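Local coordinates for vacuolar aminopeptidase 1 (Saccharomyces cerevisiae, PDB 5JH9), which removes N-terminal amino acids, preferably neutral or hydrophobic ones, from peptides in the vacuole as a zinc-dependent dodecamer and is the major cargo of the cytoplasm-to-vacuole targeting pathway, at residues I97-G102 against L118-R123; D285-T290 against S482-T487; V407-I412 against G488-G493. The protein carries 1 engineered substitution. All blocks are in the same frame, centred on the assembly; numbering follows the deposited sequence.

Interaction 1. Residues I97-G102 against L118-R123; sequences IGEDGG and LGKNWR
G102 and L118 pair through two backbone hydrogen bonds. G102 N donates to L118 O at 2.9 Å. In return L118 N binds G102 O at 2.8 Å, and this second bond is nearly straight (172°). G101 adds a weaker polar contact: its CA points a C-H at the same L118 O, 3.4 Å away.

This antiparallel hydrogen-bonded pair is the open end of a beta hairpin made by strands 102-108 and 112-118, which belong to the large mixed sheet of the M18 peptidase. A type I turn, G98 to G101, leads into G102, and another, G119 to W122, follows L118. A water ties the two turns together, donating to E99 O and to K120 O.

The apolar part is small. I97 CG2 meets L118 CD2 at 4.2 Å, and both side chains also pack on helix 355-368.

Charged side chains form the outer part of the contact. The chain of K120 leaves with CG anti to the backbone N (chi1 -178°), which lays CG 3.4 Å from E99 O. D100 and K120 run side by side and point the same way, with D100 OD1 3.6 Å from K120 CE. Contact here is with the methylenes of the lysine. Its ammonium is not in a salt bridge with either acid: K120 NZ stays 4.5 Å from E99 OE1.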
loop_
_atom_site.group_PDB
_atom_site.type_symbol
_atom_site.label_atom_id
_atom_site.label_comp_id
_atom_site.label_asym_id
_atom_site.label_seq_id
_atom_site.Cartn_x
_atom_site.Cartn_y
_atom_site.Cartn_z
ATOM N N ILE B 97 12.144 -5.315 70.163
ATOM C CA ILE B 97 10.816 -4.726 70.335
ATOM C C ILE B 97 10.160 -5.417 71.519
ATOM O O ILE B 97 10.075 -6.650 71.547
ATOM C CB ILE B 97 9.925 -4.922 69.084
ATOM C CG1 ILE B 97 10.572 -4.257 67.857
ATOM C CG2 ILE B 97 8.516 -4.380 69.334
ATOM C CD1 ILE B 97 9.833 -4.499 66.560
ATOM N N GLY B 98 9.693 -4.618 72.480
ATOM C CA GLY B 98 9.057 -5.114 73.700
ATOM C C GLY B 98 7.649 -4.575 73.859
ATOM O O GLY B 98 7.099 -3.954 72.942
ATOM N N GLU B 99 7.077 -4.798 75.041
ATOM C CA GLU B 99 5.662 -4.493 75.308
ATOM C C GLU B 99 5.280 -3.009 75.181
ATOM O O GLU B 99 4.116 -2.696 74.944
ATOM C CB GLU B 99 5.244 -5.019 76.690
ATOM C CG GLU B 99 5.783 -4.217 77.865
ATOM C CD GLU B 99 5.452 -4.838 79.204
ATOM O OE1 GLU B 99 4.961 -4.109 80.090
ATOM O OE2 GLU B 99 5.680 -6.053 79.374
ATOM N N ASP B 100 6.250 -2.110 75.348
ATOM C CA ASP B 100 6.024 -0.671 75.134
ATOM C C ASP B 100 5.966 -0.229 73.667
ATOM O O ASP B 100 5.603 0.921 73.389
ATOM C CB ASP B 100 7.095 0.144 75.861
ATOM C CG ASP B 100 6.943 0.086 77.359
ATOM O OD1 ASP B 100 6.416 -0.928 77.867
ATOM O OD2 ASP B 100 7.344 1.061 78.029
ATOM N N GLY B 101 6.326 -1.113 72.734
ATOM C CA GLY B 101 6.350 -0.765 71.307
ATOM C C GLY B 101 7.386 0.312 71.042
ATOM O O GLY B 101 8.435 0.328 71.677
ATOM N N GLY B 102 7.086 1.227 70.128
ATOM C CA GLY B 102 7.992 2.338 69.837
ATOM C C GLY B 102 8.063 2.677 68.367
ATOM O O GLY B 102 7.170 2.333 67.595
ATOM N N LEU B 118 4.618 1.621 66.664
ATOM C CA LEU B 118 3.806 0.576 67.275
ATOM C C LEU B 118 3.394 0.981 68.685
ATOM O O LEU B 118 4.245 1.245 69.531
ATOM C CB LEU B 118 4.598 -0.730 67.301
ATOM C CG LEU B 118 3.923 -1.957 67.920
ATOM C CD1 LEU B 118 2.538 -2.183 67.321
ATOM C CD2 LEU B 118 4.809 -3.178 67.723
ATOM N N GLY B 119 2.086 1.026 68.928
ATOM C CA GLY B 119 1.546 1.486 70.206
ATOM C C GLY B 119 1.539 0.393 71.261
ATOM O O GLY B 119 1.329 -0.774 70.950
ATOM N N LYS B 120 1.757 0.783 72.514
ATOM C CA LYS B 120 1.705 -0.144 73.648
ATOM C C LYS B 120 0.351 -0.850 73.768
ATOM O O LYS B 120 0.291 -2.013 74.157
ATOM C CB LYS B 120 2.026 0.602 74.945
ATOM C CG LYS B 120 2.043 -0.269 76.186
ATOM C CD LYS B 120 2.667 0.449 77.374
ATOM C CE LYS B 120 2.927 -0.511 78.521
ATOM N NZ LYS B 120 1.707 -1.281 78.899
ATOM N N ASN B 121 -0.724 -0.143 73.429
ATOM C CA ASN B 121 -2.082 -0.684 73.498
ATOM C C ASN B 121 -2.651 -1.190 72.175
ATOM O O ASN B 121 -3.857 -1.414 72.068
ATOM C CB ASN B 121 -3.008 0.374 74.103
ATOM C CG ASN B 121 -2.589 0.765 75.501
ATOM O OD1 ASN B 121 -2.031 -0.048 76.231
ATOM N ND2 ASN B 121 -2.843 2.010 75.878
ATOM N N TRP B 122 -1.795 -1.390 71.176
ATOM C CA TRP B 122 -2.243 -1.934 69.899
ATOM C C TRP B 122 -2.697 -3.378 70.088
ATOM O O TRP B 122 -2.103 -4.121 70.869
ATOM C CB TRP B 122 -1.128 -1.881 68.861
ATOM C CG TRP B 122 -1.529 -2.462 67.542
ATOM C CD1 TRP B 122 -2.317 -1.878 66.598
ATOM C CD2 TRP B 122 -1.185 -3.758 67.043
ATOM N NE1 TRP B 122 -2.475 -2.727 65.526
ATOM C CE2 TRP B 122 -1.786 -3.886 65.769
ATOM C CE3 TRP B 122 -0.415 -4.821 67.540
ATOM C CZ2 TRP B 122 -1.647 -5.041 64.986
ATOM C CZ3 TRP B 122 -0.277 -5.970 66.763
ATOM C CH2 TRP B 122 -0.889 -6.067 65.496
ATOM N N ARG B 123 -3.768 -3.737 69.389
ATOM C CA ARG B 123 -4.247 -5.110 69.302
ATOM C C ARG B 123 -4.492 -5.403 67.834
ATOM O O ARG B 123 -4.635 -4.471 67.036
ATOM C CB ARG B 123 -5.554 -5.276 70.071
ATOM C CG ARG B 123 -5.528 -4.763 71.503
ATOM C CD ARG B 123 -6.864 -4.981 72.207
ATOM N NE ARG B 123 -7.996 -4.539 71.383
ATOM C CZ ARG B 123 -8.357 -3.270 71.170
ATOM N NH1 ARG B 123 -7.694 -2.246 71.727
ATOM N NH2 ARG B 123 -9.406 -3.014 70.384
HETATM O O HOH W 1 1.728 -4.285 75.361
#

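Interaction 2. Residues D285-T290 against S482-T487; sequences DVQKGT and SIRAAT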
loop_
_atom_site.group_PDB
_atom_site.type_symbol
_atom_site.label_atom_id
_atom_site.label_comp_id
_atom_site.label_asym_id
_atom_site.label_seq_id
_atom_site.Cartn_x
_atom_site.Cartn_y
_atom_site.Cartn_z
ATOM N N ASP B 285 19.558 13.931 35.647
ATOM C CA ASP B 285 19.560 15.369 35.397
ATOM C C ASP B 285 20.058 16.089 36.646
ATOM O O ASP B 285 19.500 15.890 37.727
ATOM C CB ASP B 285 18.137 15.828 35.053
ATOM C CG ASP B 285 18.084 17.204 34.395
ATOM O OD1 ASP B 285 19.012 18.026 34.570
ATOM O OD2 ASP B 285 17.079 17.463 33.699
ATOM N N VAL B 286 21.111 16.901 36.500
ATOM C CA VAL B 286 21.626 17.712 37.621
ATOM C C VAL B 286 21.003 19.105 37.714
ATOM O O VAL B 286 21.390 19.873 38.590
ATOM C CB VAL B 286 23.179 17.863 37.628
ATOM C CG1 VAL B 286 23.841 16.559 38.053
ATOM C CG2 VAL B 286 23.718 18.368 36.287
ATOM N N GLN B 287 20.063 19.452 36.827
ATOM C CA GLN B 287 19.361 20.734 36.947
ATOM C C GLN B 287 18.513 20.719 38.214
ATOM O O GLN B 287 17.580 19.923 38.342
ATOM C CB GLN B 287 18.468 21.035 35.744
ATOM C CG GLN B 287 18.002 22.495 35.716
ATOM C CD GLN B 287 17.031 22.807 34.586
ATOM O OE1 GLN B 287 16.456 21.909 33.985
ATOM N NE2 GLN B 287 16.829 24.092 34.315
ATOM N N LYS B 288 18.859 21.601 39.143
ATOM C CA LYS B 288 18.131 21.739 40.397
ATOM C C LYS B 288 16.699 22.178 40.126
ATOM O O LYS B 288 16.443 22.971 39.214
ATOM C CB LYS B 288 18.828 22.762 41.297
ATOM C CG LYS B 288 18.270 22.875 42.701
ATOM C CD LYS B 288 19.076 23.903 43.470
ATOM C CE LYS B 288 18.508 24.164 44.844
ATOM N NZ LYS B 288 19.295 25.248 45.490
ATOM N N GLY B 289 15.772 21.666 40.928
ATOM C CA GLY B 289 14.371 22.039 40.811
ATOM C C GLY B 289 14.140 23.507 41.138
ATOM O O GLY B 289 15.007 24.165 41.720
ATOM N N THR B 290 12.981 24.027 40.751
ATOM C CA THR B 290 12.654 25.424 41.047
ATOM C C THR B 290 11.154 25.679 41.072
ATOM O O THR B 290 10.368 24.962 40.439
ATOM C CB THR B 290 13.341 26.388 40.046
ATOM O OG1 THR B 290 13.082 27.748 40.423
ATOM C CG2 THR B 290 12.854 26.163 38.638
ATOM N N SER B 482 8.914 12.278 32.246
ATOM C CA SER B 482 9.888 13.183 31.651
ATOM C C SER B 482 11.140 13.167 32.517
ATOM O O SER B 482 11.115 12.690 33.650
ATOM C CB SER B 482 9.344 14.608 31.561
ATOM O OG SER B 482 10.316 15.474 30.993
ATOM N N ILE B 483 12.234 13.685 31.970
ATOM C CA ILE B 483 13.429 13.928 32.771
ATOM C C ILE B 483 13.212 15.092 33.764
ATOM O O ILE B 483 13.892 15.178 34.789
ATOM C CB ILE B 483 14.662 14.176 31.877
ATOM C CG1 ILE B 483 15.945 13.886 32.659
ATOM C CG2 ILE B 483 14.652 15.587 31.296
ATOM C CD1 ILE B 483 17.203 13.973 31.821
ATOM N N ARG B 484 12.278 15.987 33.451
ATOM C CA ARG B 484 11.938 17.098 34.335
ATOM C C ARG B 484 10.426 17.321 34.310
ATOM O O ARG B 484 9.876 17.706 33.288
ATOM C CB ARG B 484 12.686 18.350 33.882
ATOM C CG ARG B 484 12.689 19.488 34.883
ATOM C CD ARG B 484 13.592 20.604 34.385
ATOM N NE ARG B 484 13.608 21.753 35.291
ATOM C CZ ARG B 484 14.297 21.825 36.434
ATOM N NH1 ARG B 484 15.046 20.810 36.869
ATOM N NH2 ARG B 484 14.221 22.934 37.164
ATOM N N ALA B 485 9.764 17.070 35.431
ATOM C CA ALA B 485 8.304 17.118 35.515
ATOM C C ALA B 485 7.842 18.374 36.254
ATOM O O ALA B 485 8.667 19.209 36.644
ATOM C CB ALA B 485 7.798 15.865 36.210
ATOM N N ALA B 486 6.525 18.511 36.427
ATOM C CA ALA B 486 5.936 19.641 37.156
ATOM C C ALA B 486 4.740 19.222 38.009
ATOM O O ALA B 486 3.977 18.330 37.631
ATOM C CB ALA B 486 5.515 20.726 36.178
ATOM N N THR B 487 4.602 19.870 39.168
ATOM C CA THR B 487 3.399 19.791 40.007
ATOM C C THR B 487 3.113 21.194 40.550
ATOM O O THR B 487 3.828 22.150 40.224
ATOM C CB THR B 487 3.554 18.756 41.159
ATOM O OG1 THR B 487 2.310 18.596 41.850
ATOM C CG2 THR B 487 4.624 19.167 42.163
#
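One face of the R484 guanidinium carries the amide of Q287. The two planes are stacked, 25° apart, and Q287 OE1 lies over the rim of the group, 3.1 Å from R484 NE. That pair is no hydrogen bond, because the N-H does not point at the oxygen. At the guanidinium edge, near its plane, sit K288 O and T290 CG2. R484 NH2 donates to K288 O at 3.0 Å (155°), from a direction tilted out of the carbonyl plane. R484 NH1 adds a weak bond to Q287 O at 3.1 Å. The arginine chain is extended from CG to NE.

The contact joins the loop between strands 276-285 and 290-292 to the turn that leads into strand 485-488. Strand 276-285 belongs to the six-stranded antiparallel sheet; 290-292 and 485-488 are the outer strands of a small three-stranded one. D285 OD1 accepts from Q287 N in an Asx turn, and S482 OG accepts from R484 N in an ST turn. The strongest partner of R484 is D174 of the second subunit, which forms a salt bridge with NH2, and D172 of that subunit binds S482 OG.

The side chains of D285 and I483 cross at about a right angle. D285 CB touches I483 CG1 at 3.8 Å. I483 follows the zinc ligand H481 by two residues, and the two side chains are about 9 Å apart.

Interaction 3. Residues V407-I412 against G488-G493; sequences VPNVGI and GSKDVG
N409 and D491 each accept a backbone N-H from the other segment. D491 lies in helix 491-510, and N409 belongs to the loop that leads into strand 412-415 of the large mixed sheet of the M18 fold. D491 OD2 takes the N-H of N409 at 3.0 Å. The bond is almost straight (171°) and comes in on the syn side, but 30° out of the carboxylate plane. The same oxygen receives a weak bond from G488 N.

The N409 side chain crosses that of K490 at about a right angle. Its CG is anti to the carbonyl carbon (chi1 -56°), which brings the amide to the backbone of S489 and K490. There OD1 accepts from K490 N at 2.8 Å, with the donor above the carbonyl plane. N409 OD1 also lies 3.2 Å from G488 CA. The other end of the amide, ND2, binds H297 O, so both ends are held and the flip of the amide is fixed.

P408 CB rests on G488 CA at 4.1 Å, and P408 also packs on Y154 of the second subunit. A water accepts from V410 N at 2.9 Å and lies 2.8 Å from D491 OD1.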
loop_
_atom_site.group_PDB
_atom_site.type_symbol
_atom_site.label_atom_id
_atom_site.label_comp_id
_atom_site.label_asym_id
_atom_site.label_seq_id
_atom_site.Cartn_x
_atom_site.Cartn_y
_atom_site.Cartn_z
ATOM N N VAL B 407 -6.435 19.251 39.173
ATOM C CA VAL B 407 -5.750 20.496 38.827
ATOM C C VAL B 407 -4.774 20.855 39.963
ATOM O O VAL B 407 -4.863 20.266 41.046
ATOM C CB VAL B 407 -6.754 21.639 38.542
ATOM C CG1 VAL B 407 -7.567 21.328 37.300
ATOM C CG2 VAL B 407 -7.681 21.891 39.715
ATOM N N PRO B 408 -3.830 21.792 39.717
ATOM C CA PRO B 408 -2.798 22.081 40.718
ATOM C C PRO B 408 -3.321 22.765 41.981
ATOM O O PRO B 408 -4.334 23.462 41.937
ATOM C CB PRO B 408 -1.847 23.042 39.980
ATOM C CG PRO B 408 -2.134 22.834 38.527
ATOM C CD PRO B 408 -3.611 22.591 38.496
ATOM N N ASN B 409 -2.609 22.548 43.083
ATOM C CA ASN B 409 -2.781 23.294 44.331
ATOM C C ASN B 409 -4.167 23.174 44.976
ATOM O O ASN B 409 -4.633 24.115 45.615
ATOM C CB ASN B 409 -2.407 24.776 44.117
ATOM C CG ASN B 409 -0.999 24.947 43.575
ATOM O OD1 ASN B 409 -0.062 24.300 44.051
ATOM N ND2 ASN B 409 -0.842 25.806 42.572
ATOM N N VAL B 410 -4.805 22.017 44.817
ATOM C CA VAL B 410 -6.134 21.781 45.383
ATOM C C VAL B 410 -6.062 20.740 46.493
ATOM O O VAL B 410 -6.496 21.003 47.606
ATOM C CB VAL B 410 -7.148 21.380 44.292
ATOM C CG1 VAL B 410 -8.440 20.828 44.898
ATOM C CG2 VAL B 410 -7.450 22.588 43.419
ATOM N N GLY B 411 -5.530 19.562 46.183
ATOM C CA GLY B 411 -5.354 18.525 47.194
ATOM C C GLY B 411 -5.042 17.173 46.594
ATOM O O GLY B 411 -4.766 17.064 45.407
ATOM N N ILE B 412 -5.120 16.142 47.426
ATOM C CA ILE B 412 -4.807 14.781 47.003
ATOM C C ILE B 412 -5.812 14.299 45.935
ATOM O O ILE B 412 -6.966 14.729 45.921
ATOM C CB ILE B 412 -4.756 13.836 48.235
ATOM C CG1 ILE B 412 -3.840 12.637 47.975
ATOM C CG2 ILE B 412 -6.156 13.412 48.674
ATOM C CD1 ILE B 412 -2.360 12.971 48.079
ATOM N N GLY B 488 2.068 21.334 41.360
ATOM C CA GLY B 488 1.763 22.623 41.978
ATOM C C GLY B 488 2.751 22.944 43.093
ATOM O O GLY B 488 3.239 22.041 43.770
ATOM N N SER B 489 3.045 24.229 43.280
ATOM C CA SER B 489 3.960 24.676 44.335
ATOM C C SER B 489 3.418 24.419 45.749
ATOM O O SER B 489 4.206 24.258 46.671
ATOM C CB SER B 489 4.314 26.161 44.167
ATOM O OG SER B 489 3.155 26.970 44.124
ATOM N N LYS B 490 2.092 24.380 45.905
ATOM C CA LYS B 490 1.443 24.043 47.188
ATOM C C LYS B 490 1.241 22.544 47.422
ATOM O O LYS B 490 0.880 22.147 48.530
ATOM C CB LYS B 490 0.066 24.719 47.316
ATOM C CG LYS B 490 0.064 26.069 47.997
ATOM C CD LYS B 490 0.274 27.217 47.030
ATOM C CE LYS B 490 -0.041 28.549 47.696
ATOM N NZ LYS B 490 -1.480 28.690 48.068
ATOM N N ASP B 491 1.458 21.719 46.401
ATOM C CA ASP B 491 1.038 20.321 46.461
ATOM C C ASP B 491 1.875 19.431 47.374
ATOM O O ASP B 491 1.349 18.456 47.904
ATOM C CB ASP B 491 0.926 19.726 45.050
ATOM C CG ASP B 491 -0.356 20.140 44.356
ATOM O OD1 ASP B 491 -1.424 20.034 44.999
ATOM O OD2 ASP B 491 -0.317 20.578 43.182
ATOM N N VAL B 492 3.145 19.772 47.586
ATOM C CA VAL B 492 3.977 19.050 48.555
ATOM C C VAL B 492 3.376 19.225 49.949
ATOM O O VAL B 492 3.124 18.244 50.649
ATOM C CB VAL B 492 5.447 19.531 48.571
ATOM C CG1 VAL B 492 6.233 18.810 49.663
ATOM C CG2 VAL B 492 6.109 19.302 47.222
ATOM N N GLY B 493 3.137 20.478 50.331
ATOM C CA GLY B 493 2.537 20.797 51.627
ATOM C C GLY B 493 1.132 20.240 51.788
ATOM O O GLY B 493 0.792 19.707 52.847
HETATM O O HOH W 2 -3.862 19.578 43.657
#

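Overall arrangement
Interaction 1 comes first along the chain and is complete before the others begin. Its centre is about 41 Å from that of interaction 2 and about 35 Å from that of interaction 3. It lies at the open end of the hairpin of strands 102-108 and 112-118, near edge strand 85-86 of the large mixed sheet, away from the annotated sites. Interactions 2 and 3 have centres about 17 Å apart, and their segments alternate in sequence. Segments 482-487 and 488-493 are continuous, running from strand 485-488 into helix 491-510. This run meets two loops far from it in sequence, 285-290 and 407-412. Both contacts touch the second subunit, linking the fold to the dodecamer interface.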